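Local coordinates for protein putative transcriptional regulator (Streptomyces coelicolor, PDB 2HXI) that probably binds a regulatory DNA region and controls transcription, as a dimeric all-helical member of the TetR family, at residues G148-D151 with D152-P155; P155-Y158 with H159-V162. One frame throughout, in Å; residues are numbered along the deposited sequence.

Interaction 1 of 2, residues G148-D151 with D152-P155; sequences GLPD and DEIP
The carbonyls of Pro-150 and Asp-151 receive the amides of Glu-153 and Ile-154 where the chain enters helix 154-173 of the TetR-like C-terminal domain. Among the backbone bonds, Glu-153 N reaches Pro-150 O at 2.8 Å with an N-H...O angle of 144°. Ile-154 N lies 3.0 Å from Asp-151 O and adds a weak bond to Pro-150 O. Two donors thus share the proline oxygen, and both stronger bonds span three residues, a tighter spacing than that of an alpha-helix.

The apolar contact is a single pair, CB of Leu-149 approaching CG1 of Ile-154 to 4.3 Å. CD1 of Ile-154 makes a van der Waals contact with the backbone, 3.8 Å from Leu-149 O. With CG1 beside its own backbone N (chi1 -73°), Ile-154 extends this branch back over the turn; its side chain also touches Leu-141 and Leu-144 of helix 131-146 and Phe-208 of the second subunit.

Within the turn the acidic side chains of Glu-153 and Asp-152 meet carbon atoms of Pro-150; the charges of Asp-151 and Glu-153 are paired outside it. The Glu-153 side chain crosses the Pro-150 ring at a slant, Glu-153 OE2 being 3.6 Å from Pro-150 CG, while OE1 of the same carboxylate forms a salt bridge with Arg-157. Asp-151 sends OD2 back to Arg-145, a salt bridge that ties the turn to the preceding helix. On the exposed side, CG of Asp-152 sits between the backbone N and carbonyl carbon (chi1 40°), a torsion that folds the carboxylate back until Asp-152 OD1 stands 3.3 Å from Pro-150 CB.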
ATOM      1  N   GLY B 148     -20.409   6.050 -17.710  1.00 18.31           N
ATOM      2  CA  GLY B 148     -21.816   5.632 -17.471  1.00 20.46           C
ATOM      3  C   GLY B 148     -22.231   5.069 -16.121  1.00 21.22           C
ATOM      4  O   GLY B 148     -23.415   4.803 -15.907  1.00 21.98           O
ATOM      5  N   LEU B 149     -21.273   4.830 -15.226  1.00 20.88           N
ATOM      6  CA  LEU B 149     -21.565   4.355 -13.881  1.00 21.41           C
ATOM      7  C   LEU B 149     -22.596   5.306 -13.260  1.00 22.58           C
ATOM      8  O   LEU B 149     -22.562   6.526 -13.536  1.00 23.46           O
ATOM      9  CB  LEU B 149     -20.283   4.309 -13.062  1.00 20.63           C
ATOM     10  CG  LEU B 149     -19.321   3.177 -13.463  1.00 21.00           C
ATOM     11  CD1 LEU B 149     -18.071   3.406 -12.696  1.00 17.24           C
ATOM     12  CD2 LEU B 149     -19.952   1.852 -13.088  1.00 23.38           C
ATOM     13  N   PRO B 150     -23.581   4.763 -12.503  1.00 22.73           N
ATOM     14  CA  PRO B 150     -24.542   5.722 -11.930  1.00 23.02           C
ATOM     15  C   PRO B 150     -23.919   6.702 -10.932  1.00 23.51           C
ATOM     16  O   PRO B 150     -23.105   6.258 -10.110  1.00 20.97           O
ATOM     17  CB  PRO B 150     -25.530   4.834 -11.172  1.00 22.55           C
ATOM     18  CG  PRO B 150     -25.161   3.447 -11.388  1.00 24.90           C
ATOM     19  CD  PRO B 150     -23.886   3.360 -12.159  1.00 23.86           C
ATOM     20  N   ASP B 151     -24.319   7.993 -10.963  1.00 24.16           N
ATOM     21  CA  ASP B 151     -23.836   9.014 -10.010  1.00 25.34           C
ATOM     22  C   ASP B 151     -23.884   8.607  -8.582  1.00 24.79           C
ATOM     23  O   ASP B 151     -22.956   8.852  -7.796  1.00 24.41           O
ATOM     24  CB  ASP B 151     -24.690  10.276 -10.046  1.00 26.12           C
ATOM     25  CG  ASP B 151     -24.084  11.366 -10.846  1.00 25.29           C
ATOM     26  OD1 ASP B 151     -23.119  11.160 -11.663  1.00 21.86           O
ATOM     27  OD2 ASP B 151     -24.600  12.449 -10.678  1.00 23.86           O
ATOM     28  N   ASP B 152     -25.001   7.999  -8.203  1.00 25.22           N
ATOM     29  CA  ASP B 152     -25.162   7.599  -6.825  1.00 26.46           C
ATOM     30  C   ASP B 152     -23.987   6.729  -6.389  1.00 26.28           C
ATOM     31  O   ASP B 152     -23.610   6.799  -5.226  1.00 26.41           O
ATOM     32  CB  ASP B 152     -26.444   6.829  -6.608  1.00 28.50           C
ATOM     33  CG  ASP B 152     -26.746   5.856  -7.753  1.00 33.89           C
ATOM     34  OD1 ASP B 152     -27.265   6.324  -8.827  1.00 42.07           O
ATOM     35  OD2 ASP B 152     -26.487   4.636  -7.571  1.00 38.36           O
ATOM     36  N   GLU B 153     -23.415   5.949  -7.331  1.00 22.06           N
ATOM     37  CA  GLU B 153     -22.350   4.965  -7.002  1.00 21.89           C
ATOM     38  C   GLU B 153     -20.937   5.567  -7.086  1.00 19.55           C
ATOM     39  O   GLU B 153     -19.977   5.017  -6.516  1.00 19.40           O
ATOM     40  CB  GLU B 153     -22.415   3.803  -7.947  1.00 22.47           C
ATOM     41  CG  GLU B 153     -23.555   2.854  -7.726  1.00 26.53           C
ATOM     42  CD  GLU B 153     -23.451   1.694  -8.712  1.00 28.75           C
ATOM     43  OE1 GLU B 153     -22.377   1.517  -9.381  1.00 30.06           O
ATOM     44  OE2 GLU B 153     -24.456   0.983  -8.840  1.00 33.13           O
ATOM     45  N   ILE B 154     -20.828   6.702  -7.767  1.00 17.87           N
ATOM     46  CA  ILE B 154     -19.511   7.286  -8.057  1.00 16.49           C
ATOM     47  C   ILE B 154     -18.621   7.563  -6.847  1.00 17.71           C
ATOM     48  O   ILE B 154     -17.403   7.207  -6.848  1.00 17.24           O
ATOM     49  CB  ILE B 154     -19.610   8.404  -9.085  1.00 17.16           C
ATOM     50  CG1 ILE B 154     -19.881   7.731 -10.447  1.00 15.33           C
ATOM     51  CG2 ILE B 154     -18.323   9.272  -9.075  1.00 15.31           C
ATOM     52  CD1 ILE B 154     -20.205   8.672 -11.559  1.00 16.53           C
ATOM     53  N   PRO B 155     -19.154   8.161  -5.785  1.00 16.66           N
ATOM     54  CA  PRO B 155     -18.245   8.397  -4.614  1.00 18.55           C
ATOM     55  C   PRO B 155     -17.635   7.097  -4.068  1.00 19.61           C
ATOM     56  O   PRO B 155     -16.416   7.060  -3.728  1.00 20.93           O
ATOM     57  CB  PRO B 155     -19.185   9.070  -3.574  1.00 19.19           C
ATOM     58  CG  PRO B 155     -20.196   9.820  -4.471  1.00 20.13           C
ATOM     59  CD  PRO B 155     -20.492   8.757  -5.573  1.00 19.03           C
TER

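Interaction 2 of 2, residues P155-Y158 with H159-V162; sequences PARY and HRLV
Tyr-158 and Val-162, one turn apart on alpha-helix 154-173, make the tight side of this contact. Val-162 CG2 sits over one face of the phenol ring in a CH-pi contact, 3.8 Å from the ring centroid and 29° off its normal. Tyr-158 holds CG anti to its own amide nitrogen (chi1 170°), which carries the ring forward along the helix to meet that methyl. Met-137 and Val-140 of helix 131-146 also touch the tyrosine, and Ile-212 of the second subunit packs on it. With an alanine here, the Val-162 methyl would probably lose its aromatic platform and a gap would be left facing helix 131-146.

The arginine side is looser and more polar. Arg-157 NH1 and Arg-160 NH2 remain 4.0 Å apart, their guanidinium planes nearly perpendicular. Water 1 accepts from both, weakly from Arg-157, and may ease the like charges. Arg-160 NH1 forms a salt bridge with Glu-225 of the second subunit, which probably offsets its charge further, as Glu-153 does for Arg-157. Regular i to i+4 bonds run beneath both sides, the straightest being Val-162 N to Tyr-158 O, 3.0 Å long with an N-H...O angle of 170°.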
ATOM      1  N   PRO B 155     -19.154   8.161  -5.785  1.00 16.66           N
ATOM      2  CA  PRO B 155     -18.245   8.397  -4.614  1.00 18.55           C
ATOM      3  C   PRO B 155     -17.635   7.097  -4.068  1.00 19.61           C
ATOM      4  O   PRO B 155     -16.416   7.060  -3.728  1.00 20.93           O
ATOM      5  CB  PRO B 155     -19.185   9.070  -3.574  1.00 19.19           C
ATOM      6  CG  PRO B 155     -20.196   9.820  -4.471  1.00 20.13           C
ATOM      7  CD  PRO B 155     -20.492   8.757  -5.573  1.00 19.03           C
ATOM      8  N   ALA B 156     -18.436   6.017  -3.985  1.00 18.87           N
ATOM      9  CA  ALA B 156     -17.883   4.762  -3.478  1.00 20.96           C
ATOM     10  C   ALA B 156     -16.839   4.186  -4.456  1.00 20.06           C
ATOM     11  O   ALA B 156     -15.799   3.721  -4.042  1.00 19.94           O
ATOM     12  CB  ALA B 156     -18.973   3.762  -3.232  1.00 21.38           C
ATOM     13  N   ARG B 157     -17.140   4.266  -5.740  1.00 20.34           N
ATOM     14  CA  ARG B 157     -16.219   3.784  -6.814  1.00 19.74           C
ATOM     15  C   ARG B 157     -14.893   4.573  -6.794  1.00 19.27           C
ATOM     16  O   ARG B 157     -13.793   4.016  -6.846  1.00 18.21           O
ATOM     17  CB  ARG B 157     -16.946   3.886  -8.168  1.00 19.54           C
ATOM     18  CG  ARG B 157     -18.326   3.142  -8.205  1.00 23.82           C
ATOM     19  CD  ARG B 157     -18.164   1.819  -8.802  1.00 28.48           C
ATOM     20  NE  ARG B 157     -19.403   1.087  -9.051  1.00 27.07           N
ATOM     21  CZ  ARG B 157     -19.411  -0.242  -9.156  1.00 29.24           C
ATOM     22  NH1 ARG B 157     -18.264  -0.885  -9.073  1.00 24.50           N
ATOM     23  NH2 ARG B 157     -20.547  -0.922  -9.373  1.00 27.89           N
ATOM     24  N   TYR B 158     -15.031   5.901  -6.726  1.00 16.51           N
ATOM     25  CA  TYR B 158     -13.920   6.777  -6.496  1.00 17.00           C
ATOM     26  C   TYR B 158     -13.060   6.356  -5.299  1.00 17.74           C
ATOM     27  O   TYR B 158     -11.850   6.193  -5.437  1.00 18.47           O
ATOM     28  CB  TYR B 158     -14.380   8.264  -6.351  1.00 17.57           C
ATOM     29  CG  TYR B 158     -13.244   9.120  -5.885  1.00 19.11           C
ATOM     30  CD1 TYR B 158     -12.388   9.750  -6.802  1.00 17.87           C
ATOM     31  CD2 TYR B 158     -12.974   9.260  -4.516  1.00 16.93           C
ATOM     32  CE1 TYR B 158     -11.308  10.458  -6.356  1.00 20.19           C
ATOM     33  CE2 TYR B 158     -11.929   9.982  -4.092  1.00 18.01           C
ATOM     34  CZ  TYR B 158     -11.076  10.562  -5.010  1.00 21.56           C
ATOM     35  OH  TYR B 158      -9.956  11.240  -4.549  1.00 23.69           O
ATOM     36  N   HIS B 159     -13.705   6.175  -4.151  1.00 17.72           N
ATOM     37  CA  HIS B 159     -13.001   5.853  -2.908  1.00 18.47           C
ATOM     38  C   HIS B 159     -12.109   4.579  -3.081  1.00 17.88           C
ATOM     39  O   HIS B 159     -10.943   4.578  -2.711  1.00 17.94           O
ATOM     40  CB  HIS B 159     -14.038   5.587  -1.847  1.00 20.26           C
ATOM     41  CG  HIS B 159     -13.465   5.483  -0.475  1.00 23.49           C
ATOM     42  ND1 HIS B 159     -12.620   6.433   0.058  1.00 30.04           N
ATOM     43  CD2 HIS B 159     -13.582   4.513   0.465  1.00 26.25           C
ATOM     44  CE1 HIS B 159     -12.244   6.060   1.275  1.00 25.44           C
ATOM     45  NE2 HIS B 159     -12.810   4.905   1.544  1.00 24.19           N
ATOM     46  N   ARG B 160     -12.682   3.516  -3.617  1.00 17.45           N
ATOM     47  CA  ARG B 160     -11.952   2.264  -3.831  1.00 17.15           C
ATOM     48  C   ARG B 160     -10.795   2.414  -4.847  1.00 17.69           C
ATOM     49  O   ARG B 160      -9.682   1.840  -4.673  1.00 16.40           O
ATOM     50  CB  ARG B 160     -12.926   1.175  -4.273  1.00 19.70           C
ATOM     51  CG  ARG B 160     -13.740   0.685  -3.043  1.00 22.54           C
ATOM     52  CD  ARG B 160     -14.399  -0.650  -3.390  1.00 34.67           C
ATOM     53  NE  ARG B 160     -15.434  -0.488  -4.397  1.00 40.01           N
ATOM     54  CZ  ARG B 160     -16.727  -0.261  -4.159  1.00 43.44           C
ATOM     55  NH1 ARG B 160     -17.215  -0.197  -2.916  1.00 45.24           N
ATOM     56  NH2 ARG B 160     -17.543  -0.096  -5.185  1.00 42.19           N
ATOM     57  N   LEU B 161     -11.068   3.191  -5.889  1.00 15.72           N
ATOM     58  CA  LEU B 161     -10.073   3.362  -6.939  1.00 15.40           C
ATOM     59  C   LEU B 161      -8.858   4.090  -6.366  1.00 15.94           C
ATOM     60  O   LEU B 161      -7.727   3.717  -6.608  1.00 17.39           O
ATOM     61  CB  LEU B 161     -10.721   4.144  -8.074  1.00 13.45           C
ATOM     62  CG  LEU B 161      -9.707   4.433  -9.182  1.00 16.69           C
ATOM     63  CD1 LEU B 161      -8.943   3.238  -9.778  1.00 15.62           C
ATOM     64  CD2 LEU B 161     -10.356   5.253 -10.337  1.00 15.54           C
ATOM     65  N   VAL B 162      -9.085   5.155  -5.640  1.00 16.28           N
ATOM     66  CA  VAL B 162      -7.966   5.938  -5.054  1.00 19.91           C
ATOM     67  C   VAL B 162      -7.300   5.230  -3.913  1.00 19.23           C
ATOM     68  O   VAL B 162      -6.106   5.315  -3.801  1.00 20.49           O
ATOM     69  CB  VAL B 162      -8.406   7.370  -4.674  1.00 20.27           C
ATOM     70  CG1 VAL B 162      -7.303   8.149  -3.935  1.00 22.85           C
ATOM     71  CG2 VAL B 162      -8.820   8.091  -5.991  1.00 22.32           C
TER
HETATM   72  O   HOH W   1     -15.698  -0.480  -7.243  1.00 17.84           O

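In the fold
Coming from the N terminus, the chain leaves helix 131-146 and reverses through interaction 1, which closes the turn into helix 154-173. Interaction 2 follows directly on that helix. The two neither nest nor cross: they are consecutive, share Pro-155, and have centres about 10 Å apart. They also touch, Leu-149 CD2 packing 4.1 Å from Arg-157 NE. Interaction 1 joins the helix start to the end of helix 131-146; interaction 2 continues that packing and adds helix 219-237 through Arg-157 and Leu-161. Both reach the second subunit, so this part of helix 154-173 contributes to the dimer interface.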